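Local coordinates for uncharacterized protein MJ0327 (Methanocaldococcus jannaschii DSM 2661, PDB 2QTD), which is of unknown function but has a ribonuclease H-like fold and probably binds an iron-molybdenum cofactor or a related metal cluster, as its dinitrogenase-cofactor relatives do, at residues S19-K24 with E67-K72. Sequence-based numbering, arbitrary orientation.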
loop_
_atom_site.group_PDB
_atom_site.type_symbol
_atom_site.label_atom_id
_atom_site.label_comp_id
_atom_site.label_asym_id
_atom_site.label_seq_id
_atom_site.Cartn_x
_atom_site.Cartn_y
_atom_site.Cartn_z
ATOM N N SER A 19 7.125 0.553 -8.388
ATOM C CA SER A 19 5.749 0.986 -8.650
ATOM C C SER A 19 4.704 0.009 -8.164
ATOM O O SER A 19 4.981 -1.175 -7.846
ATOM C CB SER A 19 5.580 1.266 -10.157
ATOM O OG SER A 19 5.387 0.101 -10.899
ATOM N N PHE A 20 3.485 0.534 -8.081
ATOM C CA PHE A 20 2.305 -0.243 -7.794
ATOM C C PHE A 20 2.155 -1.314 -8.853
ATOM O O PHE A 20 1.734 -2.441 -8.535
ATOM C CB PHE A 20 1.081 0.701 -7.752
ATOM C CG PHE A 20 -0.196 0.051 -7.363
ATOM C CD1 PHE A 20 -0.499 -0.129 -6.026
ATOM C CD2 PHE A 20 -1.112 -0.361 -8.317
ATOM C CE1 PHE A 20 -1.715 -0.683 -5.636
ATOM C CE2 PHE A 20 -2.301 -0.938 -7.938
ATOM C CZ PHE A 20 -2.596 -1.120 -6.604
ATOM N N GLU A 21 2.511 -0.984 -10.089
ATOM C CA GLU A 21 2.292 -1.882 -11.225
ATOM C C GLU A 21 3.344 -2.993 -11.319
ATOM O O GLU A 21 3.008 -4.100 -11.695
ATOM C CB GLU A 21 2.201 -1.094 -12.541
ATOM C CG GLU A 21 0.981 -0.165 -12.608
ATOM C CD GLU A 21 1.110 1.098 -11.758
ATOM O OE1 GLU A 21 2.228 1.548 -11.486
ATOM O OE2 GLU A 21 0.075 1.628 -11.320
ATOM N N ASP A 22 4.602 -2.699 -10.975
ATOM C CA ASP A 22 5.707 -3.622 -11.195
ATOM C C ASP A 22 5.970 -4.590 -10.034
ATOM O O ASP A 22 6.805 -5.497 -10.164
ATOM C CB ASP A 22 6.970 -2.839 -11.618
ATOM C CG ASP A 22 7.950 -2.536 -10.479
ATOM O OD1 ASP A 22 7.567 -2.118 -9.401
ATOM O OD2 ASP A 22 9.170 -2.683 -10.697
ATOM N N CYS A 23 5.263 -4.409 -8.917
ATOM C CA CYS A 23 5.559 -5.205 -7.719
ATOM C C CYS A 23 5.372 -6.712 -7.924
ATOM O O CYS A 23 4.668 -7.165 -8.842
ATOM C CB CYS A 23 4.790 -4.718 -6.503
ATOM S SG CYS A 23 3.024 -4.933 -6.496
ATOM N N LYS A 24 6.087 -7.475 -7.117
ATOM C CA LYS A 24 5.856 -8.937 -7.066
ATOM C C LYS A 24 4.564 -9.262 -6.361
ATOM O O LYS A 24 3.798 -10.140 -6.792
ATOM C CB LYS A 24 7.075 -9.642 -6.429
ATOM C CG LYS A 24 6.947 -11.167 -6.256
ATOM C CD LYS A 24 6.870 -11.892 -7.623
ATOM C CE LYS A 24 6.453 -13.384 -7.507
ATOM N NZ LYS A 24 6.539 -14.050 -8.846
ATOM N N GLU A 67 -1.451 6.531 -13.938
ATOM C CA GLU A 67 -2.613 7.396 -13.998
ATOM C C GLU A 67 -3.908 6.598 -13.902
ATOM O O GLU A 67 -4.790 6.982 -13.145
ATOM C CB GLU A 67 -2.589 8.246 -15.267
ATOM C CG GLU A 67 -1.496 9.290 -15.275
ATOM C CD GLU A 67 -1.451 10.049 -16.579
ATOM O OE1 GLU A 67 -2.515 10.534 -17.027
ATOM O OE2 GLU A 67 -0.349 10.158 -17.166
ATOM N N GLU A 68 -3.977 5.463 -14.606
ATOM C CA GLU A 68 -5.143 4.556 -14.551
ATOM C C GLU A 68 -5.418 3.990 -13.168
ATOM O O GLU A 68 -6.556 4.072 -12.684
ATOM C CB GLU A 68 -5.024 3.407 -15.572
ATOM N N ASN A 69 -4.384 3.457 -12.512
ATOM C CA ASN A 69 -4.556 2.926 -11.163
ATOM C C ASN A 69 -4.846 4.034 -10.159
ATOM O O ASN A 69 -5.671 3.867 -9.278
ATOM C CB ASN A 69 -3.360 2.053 -10.728
ATOM C CG ASN A 69 -3.378 0.656 -11.381
ATOM O OD1 ASN A 69 -4.436 0.056 -11.548
ATOM N ND2 ASN A 69 -2.211 0.148 -11.745
ATOM N N TYR A 70 -4.191 5.177 -10.300
ATOM C CA TYR A 70 -4.525 6.328 -9.470
ATOM C C TYR A 70 -6.000 6.731 -9.622
ATOM O O TYR A 70 -6.689 6.906 -8.624
ATOM C CB TYR A 70 -3.621 7.533 -9.751
ATOM C CG TYR A 70 -3.847 8.630 -8.730
ATOM C CD1 TYR A 70 -3.241 8.583 -7.477
ATOM C CD2 TYR A 70 -4.681 9.716 -9.026
ATOM C CE1 TYR A 70 -3.462 9.583 -6.539
ATOM C CE2 TYR A 70 -4.913 10.720 -8.088
ATOM C CZ TYR A 70 -4.301 10.638 -6.847
ATOM O OH TYR A 70 -4.513 11.627 -5.930
ATOM N N LYS A 71 -6.466 6.862 -10.859
ATOM C CA LYS A 71 -7.882 7.171 -11.130
ATOM C C LYS A 71 -8.834 6.177 -10.449
ATOM O O LYS A 71 -9.743 6.591 -9.716
ATOM C CB LYS A 71 -8.143 7.241 -12.639
ATOM C CG LYS A 71 -9.502 7.804 -13.004
ATOM N N LYS A 72 -8.572 4.882 -10.643
ATOM C CA LYS A 72 -9.387 3.788 -10.080
ATOM C C LYS A 72 -9.423 3.785 -8.538
ATOM O O LYS A 72 -10.477 3.860 -7.923
ATOM C CB LYS A 72 -8.863 2.446 -10.631
ATOM C CG LYS A 72 -9.366 1.182 -9.942
ATOM C CD LYS A 72 -9.096 -0.072 -10.776
ATOM C CE LYS A 72 -9.307 -1.332 -9.932
ATOM N NZ LYS A 72 -9.504 -2.572 -10.732
#
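Phe20 and Asn69 bring the two backbones together, their CA atoms 8.3 Å apart, where the loop between strands 5-11 and 25-32 faces the first turns of helix 67-74. Residues 20-22 take helical backbone angles in a short turn. Ser19 ties it from within: its OG accepts the backbone N of Asp22 (2.9 Å), an ST motif, while OD1 of Asp22 accepts the backbone N of Ser19 in return. Between the segments, ND2 of Asn69 donates to OE2 of Glu21 at 2.8 Å and 178°. The oxygen uses its anti lone pair, and carboxylate and amide lie nearly coplanar, 10° apart. In Glu21 the first torsion sets CG beside the backbone N, 3.3 Å from ND2 of Asn69, and the bend at chi2 swings the carboxylate toward the amide. Phe20 carries its ring toward Asn69 with CG anti to the backbone N (chi1 -176°); CD2 meets ND2 of Asn69 at 3.6 Å, the amide nitrogen lying at the ring edge and the two planes steeply inclined. Beyond the contact the ring packs edge-to-face with Phe73 and touches Ile52 of helix 46-54. Since OE2 of Glu21 also accepts the backbone N of Ser66, just ahead of the helix, one carboxylate oxygen takes two N-H groups. Those bonds fasten the loop to the start of helix 67-74 beside the buried ring of Phe20, and together with the helix N-terminus they would probably stabilise the negative charge on Glu21.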